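Local coordinates for protein copper-containing nitrite reductase (Hyphomicrobium denitrificans 1NES1, PDB 6TFO) that probably reduces nitrite to nitric oxide as a homotrimeric, multi-domain copper enzyme that passes electrons from cytochrome c through its copper centres, at residues H80-D85 and S101-I106; V377-S382 and P386-V391. All coordinates share one frame; numbering follows the deposited sequence.

Interaction 1: H80-D85 and S101-I106; sequences HDAVID and STFSFI. With CU (copper (II) ion), chain L.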
ATOM      1  N   HIS C  80      15.332  -0.167  21.970  1.00 43.27           N
ATOM      2  CA  HIS C  80      16.406  -1.150  21.680  1.00 46.30           C
ATOM      3  C   HIS C  80      17.792  -0.507  21.822  1.00 42.91           C
ATOM      4  O   HIS C  80      17.971   0.707  21.523  1.00 44.53           O
ATOM      5  CB  HIS C  80      16.260  -1.759  20.272  1.00 44.73           C
ATOM      6  CG  HIS C  80      14.943  -2.405  20.003  1.00 41.52           C
ATOM      7  ND1 HIS C  80      14.563  -3.566  20.610  1.00 40.31           N
ATOM      8  CD2 HIS C  80      13.928  -2.041  19.191  1.00 43.41           C
ATOM      9  CE1 HIS C  80      13.362  -3.900  20.194  1.00 45.42           C
ATOM     10  NE2 HIS C  80      12.946  -2.972  19.332  1.00 47.09           N
ATOM     11  N   ASP C  81      18.740  -1.329  22.247  1.00 40.89           N
ATOM     12  CA  ASP C  81      20.180  -1.115  22.018  1.00 42.37           C
ATOM     13  C   ASP C  81      20.785  -2.455  21.578  1.00 41.23           C
ATOM     14  O   ASP C  81      20.040  -3.440  21.406  1.00 39.01           O
ATOM     15  CB  ASP C  81      20.820  -0.506  23.265  1.00 48.79           C
ATOM     16  CG  ASP C  81      20.777  -1.410  24.477  1.00 47.22           C
ATOM     17  OD1 ASP C  81      20.550  -2.596  24.293  1.00 46.06           O
ATOM     18  OD2 ASP C  81      20.984  -0.904  25.587  1.00 50.51           O
ATOM     19  N   ALA C  82      22.089  -2.457  21.338  1.00 38.61           N
ATOM     20  CA  ALA C  82      22.925  -3.658  21.191  1.00 41.09           C
ATOM     21  C   ALA C  82      24.099  -3.499  22.152  1.00 44.98           C
ATOM     22  O   ALA C  82      24.658  -2.387  22.205  1.00 50.79           O
ATOM     23  CB  ALA C  82      23.364  -3.801  19.752  1.00 41.07           C
ATOM     24  N   VAL C  83      24.420  -4.544  22.898  1.00 43.70           N
ATOM     25  CA  VAL C  83      25.489  -4.536  23.926  1.00 43.12           C
ATOM     26  C   VAL C  83      26.376  -5.756  23.690  1.00 46.07           C
ATOM     27  O   VAL C  83      25.834  -6.837  23.383  1.00 41.77           O
ATOM     28  CB  VAL C  83      24.892  -4.532  25.341  1.00 44.76           C
ATOM     29  CG1 VAL C  83      25.978  -4.533  26.411  1.00 47.85           C
ATOM     30  CG2 VAL C  83      23.946  -3.368  25.539  1.00 42.92           C
ATOM     31  N   ILE C  84      27.690  -5.575  23.831  1.00 48.45           N
ATOM     32  CA  ILE C  84      28.716  -6.661  23.831  1.00 52.44           C
ATOM     33  C   ILE C  84      29.556  -6.467  25.094  1.00 59.63           C
ATOM     34  O   ILE C  84      30.272  -5.435  25.181  1.00 65.77           O
ATOM     35  CB  ILE C  84      29.548  -6.595  22.537  1.00 51.92           C
ATOM     36  CG1 ILE C  84      28.658  -6.271  21.333  1.00 51.19           C
ATOM     37  CG2 ILE C  84      30.360  -7.869  22.351  1.00 48.53           C
ATOM     38  CD1 ILE C  84      29.243  -6.662  20.000  1.00 51.92           C
ATOM     39  N   ASP C  85      29.412  -7.360  26.075  1.00 68.09           N
ATOM     40  CA  ASP C  85      29.888  -7.100  27.464  1.00 70.86           C
ATOM     41  C   ASP C  85      31.421  -7.050  27.487  1.00 75.70           C
ATOM     42  O   ASP C  85      31.967  -6.094  28.093  1.00 70.61           O
ATOM     43  CB  ASP C  85      29.335  -8.133  28.453  1.00 68.69           C
ATOM     44  CG  ASP C  85      27.862  -7.920  28.793  1.00 64.76           C
ATOM     45  OD1 ASP C  85      27.361  -6.810  28.600  1.00 58.47           O
ATOM     46  OD2 ASP C  85      27.228  -8.870  29.241  1.00 70.56           O
ATOM     47  N   SER C 101      21.740   4.192  15.853  1.00 38.23           N
ATOM     48  CA  SER C 101      22.937   4.411  16.688  1.00 42.90           C
ATOM     49  C   SER C 101      24.027   3.487  16.160  1.00 47.58           C
ATOM     50  O   SER C 101      23.749   2.269  16.009  1.00 45.48           O
ATOM     51  CB  SER C 101      22.683   4.203  18.148  1.00 44.01           C
ATOM     52  OG  SER C 101      23.914   4.179  18.871  1.00 44.57           O
ATOM     53  N   THR C 102      25.173   4.070  15.810  1.00 44.55           N
ATOM     54  CA  THR C 102      26.363   3.315  15.385  1.00 47.86           C
ATOM     55  C   THR C 102      27.368   3.375  16.537  1.00 47.33           C
ATOM     56  O   THR C 102      27.347   4.389  17.298  1.00 42.22           O
ATOM     57  CB  THR C 102      26.825   3.827  14.020  1.00 48.93           C
ATOM     58  OG1 THR C 102      25.746   3.548  13.119  1.00 44.67           O
ATOM     59  CG2 THR C 102      28.144   3.221  13.593  1.00 54.09           C
ATOM     60  N   PHE C 103      28.121   2.288  16.703  1.00 45.34           N
ATOM     61  CA  PHE C 103      29.200   2.130  17.706  1.00 43.78           C
ATOM     62  C   PHE C 103      30.300   1.282  17.066  1.00 45.76           C
ATOM     63  O   PHE C 103      30.045   0.571  16.055  1.00 47.59           O
ATOM     64  CB  PHE C 103      28.654   1.567  19.022  1.00 49.47           C
ATOM     65  CG  PHE C 103      28.205   0.120  19.032  1.00 49.90           C
ATOM     66  CD1 PHE C 103      26.952  -0.236  18.554  1.00 54.39           C
ATOM     67  CD2 PHE C 103      29.004  -0.881  19.575  1.00 47.79           C
ATOM     68  CE1 PHE C 103      26.537  -1.562  18.578  1.00 51.79           C
ATOM     69  CE2 PHE C 103      28.579  -2.200  19.610  1.00 47.62           C
ATOM     70  CZ  PHE C 103      27.350  -2.539  19.110  1.00 48.12           C
ATOM     71  N   SER C 104      31.519   1.397  17.587  1.00 41.52           N
ATOM     72  CA  SER C 104      32.670   0.620  17.074  1.00 41.81           C
ATOM     73  C   SER C 104      33.582   0.213  18.226  1.00 41.76           C
ATOM     74  O   SER C 104      33.422   0.710  19.350  1.00 35.74           O
ATOM     75  CB  SER C 104      33.408   1.397  16.047  1.00 42.41           C
ATOM     76  OG  SER C 104      33.808   2.629  16.612  1.00 45.76           O
ATOM     77  N   PHE C 105      34.510  -0.676  17.916  1.00 43.47           N
ATOM     78  CA  PHE C 105      35.454  -1.260  18.887  1.00 44.60           C
ATOM     79  C   PHE C 105      36.459  -2.064  18.070  1.00 44.73           C
ATOM     80  O   PHE C 105      36.172  -2.331  16.872  1.00 45.25           O
ATOM     81  CB  PHE C 105      34.701  -2.117  19.912  1.00 50.22           C
ATOM     82  CG  PHE C 105      33.976  -3.306  19.323  1.00 47.49           C
ATOM     83  CD1 PHE C 105      32.674  -3.189  18.863  1.00 47.25           C
ATOM     84  CD2 PHE C 105      34.595  -4.547  19.242  1.00 49.54           C
ATOM     85  CE1 PHE C 105      32.021  -4.279  18.308  1.00 51.86           C
ATOM     86  CE2 PHE C 105      33.945  -5.641  18.687  1.00 48.13           C
ATOM     87  CZ  PHE C 105      32.658  -5.505  18.218  1.00 51.28           C
ATOM     88  N   ILE C 106      37.576  -2.422  18.701  1.00 44.28           N
ATOM     89  CA  ILE C 106      38.623  -3.285  18.098  1.00 48.54           C
ATOM     90  C   ILE C 106      38.374  -4.709  18.572  1.00 46.61           C
ATOM     91  O   ILE C 106      38.355  -4.906  19.789  1.00 44.53           O
ATOM     92  CB  ILE C 106      40.033  -2.785  18.476  1.00 49.76           C
ATOM     93  CG1 ILE C 106      40.219  -1.302  18.127  1.00 42.96           C
ATOM     94  CG2 ILE C 106      41.083  -3.665  17.814  1.00 54.42           C
ATOM     95  CD1 ILE C 106      41.652  -0.841  18.118  1.00 43.81           C
TER
HETATM   96 CU    CU L 503      15.359  -4.391  22.294  1.00 44.02          CU

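Interaction 2: V377-S382 and P386-V391; sequences VYALGS and PPLTGV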
ATOM      1  N   VAL C 377      48.519  23.579  -4.298  1.00 46.35           N
ATOM      2  CA  VAL C 377      47.227  23.205  -4.934  1.00 44.04           C
ATOM      3  C   VAL C 377      47.075  24.043  -6.193  1.00 42.56           C
ATOM      4  O   VAL C 377      46.996  25.275  -6.090  1.00 44.42           O
ATOM      5  CB  VAL C 377      46.036  23.433  -3.981  1.00 43.08           C
ATOM      6  CG1 VAL C 377      44.704  23.208  -4.698  1.00 43.34           C
ATOM      7  CG2 VAL C 377      46.145  22.585  -2.715  1.00 38.63           C
ATOM      8  N   TYR C 378      46.993  23.404  -7.349  1.00 44.70           N
ATOM      9  CA  TYR C 378      46.819  24.109  -8.642  1.00 44.39           C
ATOM     10  C   TYR C 378      45.318  24.348  -8.797  1.00 45.45           C
ATOM     11  O   TYR C 378      44.605  23.450  -9.252  1.00 54.36           O
ATOM     12  CB  TYR C 378      47.522  23.311  -9.742  1.00 50.19           C
ATOM     13  CG  TYR C 378      49.035  23.317  -9.644  1.00 52.04           C
ATOM     14  CD1 TYR C 378      49.694  22.691  -8.597  1.00 56.09           C
ATOM     15  CD2 TYR C 378      49.807  23.998 -10.568  1.00 57.20           C
ATOM     16  CE1 TYR C 378      51.074  22.698  -8.494  1.00 56.69           C
ATOM     17  CE2 TYR C 378      51.187  24.018 -10.485  1.00 58.38           C
ATOM     18  CZ  TYR C 378      51.822  23.365  -9.446  1.00 63.28           C
ATOM     19  OH  TYR C 378      53.184  23.416  -9.371  1.00 61.70           O
ATOM     20  N   ALA C 379      44.835  25.498  -8.327  1.00 44.45           N
ATOM     21  CA  ALA C 379      43.405  25.856  -8.221  1.00 49.15           C
ATOM     22  C   ALA C 379      42.761  25.771  -9.612  1.00 51.40           C
ATOM     23  O   ALA C 379      43.323  26.368 -10.594  1.00 46.56           O
ATOM     24  CB  ALA C 379      43.236  27.230  -7.621  1.00 50.47           C
ATOM     25  N   LEU C 380      41.648  25.030  -9.679  1.00 47.16           N
ATOM     26  CA  LEU C 380      40.806  24.839 -10.885  1.00 44.65           C
ATOM     27  C   LEU C 380      41.648  24.190 -11.984  1.00 43.22           C
ATOM     28  O   LEU C 380      41.255  24.272 -13.154  1.00 41.19           O
ATOM     29  CB  LEU C 380      40.204  26.188 -11.298  1.00 45.29           C
ATOM     30  CG  LEU C 380      39.346  26.862 -10.218  1.00 49.55           C
ATOM     31  CD1 LEU C 380      38.759  28.184 -10.706  1.00 50.52           C
ATOM     32  CD2 LEU C 380      38.212  25.941  -9.767  1.00 56.69           C
ATOM     33  N   GLY C 381      42.731  23.516 -11.589  1.00 45.84           N
ATOM     34  CA  GLY C 381      43.655  22.821 -12.506  1.00 51.95           C
ATOM     35  C   GLY C 381      44.457  23.775 -13.382  1.00 53.62           C
ATOM     36  O   GLY C 381      44.904  23.333 -14.482  1.00 50.39           O
ATOM     37  N   SER C 382      44.626  25.031 -12.939  1.00 51.53           N
ATOM     38  CA  SER C 382      45.508  26.009 -13.625  1.00 46.96           C
ATOM     39  C   SER C 382      46.954  25.625 -13.351  1.00 45.50           C
ATOM     40  O   SER C 382      47.356  25.514 -12.174  1.00 43.71           O
ATOM     41  CB  SER C 382      45.256  27.429 -13.258  1.00 47.27           C
ATOM     42  OG  SER C 382      46.114  28.264 -14.027  1.00 49.24           O
ATOM     43  N   PRO C 386      50.022  30.793 -10.329  1.00 47.13           N
ATOM     44  CA  PRO C 386      50.784  30.334  -9.179  1.00 48.09           C
ATOM     45  C   PRO C 386      49.877  29.475  -8.319  1.00 48.11           C
ATOM     46  O   PRO C 386      48.733  29.839  -8.066  1.00 48.83           O
ATOM     47  CB  PRO C 386      51.230  31.606  -8.444  1.00 48.88           C
ATOM     48  CG  PRO C 386      50.381  32.729  -9.033  1.00 51.52           C
ATOM     49  CD  PRO C 386      49.965  32.262 -10.413  1.00 49.57           C
ATOM     50  N   PRO C 387      50.357  28.304  -7.861  1.00 44.70           N
ATOM     51  CA  PRO C 387      49.555  27.465  -6.975  1.00 42.76           C
ATOM     52  C   PRO C 387      49.317  28.107  -5.606  1.00 42.99           C
ATOM     53  O   PRO C 387      50.122  28.903  -5.177  1.00 45.62           O
ATOM     54  CB  PRO C 387      50.372  26.175  -6.866  1.00 45.67           C
ATOM     55  CG  PRO C 387      51.789  26.585  -7.227  1.00 47.99           C
ATOM     56  CD  PRO C 387      51.660  27.726  -8.214  1.00 44.59           C
ATOM     57  N   LEU C 388      48.210  27.734  -4.957  1.00 45.88           N
ATOM     58  CA  LEU C 388      47.890  28.092  -3.553  1.00 42.39           C
ATOM     59  C   LEU C 388      48.732  27.206  -2.643  1.00 38.81           C
ATOM     60  O   LEU C 388      49.194  26.168  -3.103  1.00 36.34           O
ATOM     61  CB  LEU C 388      46.396  27.901  -3.290  1.00 43.96           C
ATOM     62  CG  LEU C 388      45.461  28.831  -4.055  1.00 46.59           C
ATOM     63  CD1 LEU C 388      44.061  28.260  -4.082  1.00 50.19           C
ATOM     64  CD2 LEU C 388      45.425  30.223  -3.449  1.00 50.96           C
ATOM     65  N   THR C 389      48.947  27.637  -1.407  1.00 39.30           N
ATOM     66  CA  THR C 389      49.946  27.027  -0.498  1.00 41.21           C
ATOM     67  C   THR C 389      49.297  26.766   0.860  1.00 40.58           C
ATOM     68  O   THR C 389      48.505  27.632   1.330  1.00 37.19           O
ATOM     69  CB  THR C 389      51.211  27.908  -0.393  1.00 38.21           C
ATOM     70  OG1 THR C 389      50.825  29.246  -0.098  1.00 38.54           O
ATOM     71  CG2 THR C 389      52.011  27.914  -1.670  1.00 37.07           C
ATOM     72  N   GLY C 390      49.678  25.650   1.495  1.00 43.25           N
ATOM     73  CA  GLY C 390      49.207  25.289   2.848  1.00 47.95           C
ATOM     74  C   GLY C 390      47.688  25.181   2.870  1.00 47.03           C
ATOM     75  O   GLY C 390      47.046  25.999   3.601  1.00 45.04           O
ATOM     76  N   VAL C 391      47.156  24.240   2.069  1.00 41.98           N
ATOM     77  CA  VAL C 391      45.696  23.988   1.868  1.00 48.33           C
ATOM     78  C   VAL C 391      45.344  22.590   2.402  1.00 46.11           C
ATOM     79  O   VAL C 391      45.977  21.608   1.942  1.00 47.44           O
ATOM     80  CB  VAL C 391      45.316  24.148   0.383  1.00 50.00           C
ATOM     81  CG1 VAL C 391      43.949  23.559   0.049  1.00 47.32           C
ATOM     82  CG2 VAL C 391      45.393  25.604  -0.048  1.00 47.12           C
TER

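Interaction 1: H80-D85 and S101-I106
Ala82 and Ile84 face Phe103 and Phe105 across the inside of a cupredoxin beta sandwich, the fold of the plastocyanin and azurin family. Strand 83-84 belongs to one sheet and strand 100-106 to the other; residues 82-84 and 103-105 run within 13° of each other, with the CA atoms of Ala82 and Phe103 9.2 Å apart, a gap for side chains to bridge. The bridging is wholly apolar. Both phenylalanines place CG between backbone N and carbonyl carbon (chi1 70° at Phe103), which holds the rings out across the interior. The small methyl of Ala82 suits a place opposite so large a ring, its CB lying 4.1 Å from Phe103 CE1. Ile84 is longer and branched: its CG1 comes to the edge of the Phe103 ring, 4.4 Å from CE2, while Val68 and Ile70 on strand 67-73 help enclose this core. Its CD1 meets Phe105 CZ at 4.0 Å, the side chains crossing at about a right angle.

Metal binding occupies the other end of 80-85, where imidazole supplies a neutral nitrogen ligand. Cys117, His122 and Met127 complete the copper site, and Glu76 accepts a hydrogen bond from His80 NE2. His80 ND1 meets the copper at 2.0 Å.

Interaction 2: V377-S382 and P386-V391
Val377 and Leu388 form an antiparallel hydrogen-bonded pair that joins the end of strand 374-377 to the edge strand 388-391. Val377 N donates to Leu388 O at 2.9 Å, and Leu388 N returns a bond to Val377 O at 3.0 Å; in each the donor lies tilted out of the carbonyl plane.

The closest side-chain packing flanks this bridge. Val377 CG2 sits anti to the carbonyl carbon and presses on Val391, 3.6 Å from its CB; the two branched side chains cross at about a right angle, and both are buried. The puckered ring of Pro387 lies over one face of the Tyr378 ring, the two side chains pointing the same way, with Pro387 CB above the ring centre, 3.9 Å from the centroid and 10° off the normal, a CH-pi contact. CG follows it across the same face, 3.9 Å from Tyr378 CZ. Proline suits this place because its rigid ring presents several C-H groups to the aromatic face. With an alanine in place of this tyrosine, Pro387 would probably lose the face it rests on, and a gap would open beside Ile403 of the next strand.

The turn side is looser. Here a single pair of methyls, Ala379 CB and Leu388 CD1, makes the contact at 3.8 Å, and both residues are partly exposed. Beyond them the chain curls back on itself, Gly381 N bonding to Tyr378 O; the positive phi of Gly381 (68°) is easily adopted without a side chain. Leu380 reaches Leu388 of a neighbouring subunit, while Ser382 OG bonds to Thr389 O there. Past the bridge, Gly390 and Val391 both face Phe374, making a G1 beta bulge in the edge strand of this cupredoxin-like sheet, at the interface of the trimer.

Overall arrangement
Interaction 1 and interaction 2 lie in separate beta domains, their centres about 43 Å apart and their nearest atoms about 27 Å apart, and they share no strand. Interaction 1 joins two facing sheets, so its chemistry is side-chain packing between fully buried residues, with a copper ligand at one end. Interaction 2 joins neighbouring strands of a single sheet; two backbone hydrogen bonds link them, flanked by apolar and CH-pi packing, and half of its touching residues are partly exposed. Both adjoin the same second subunit: residues Ser101 to Ser104 pack against it, Ser104 also by a hydrogen bond, whereas the turn and edge strand of interaction 2 engage matching pieces of neighbouring copies.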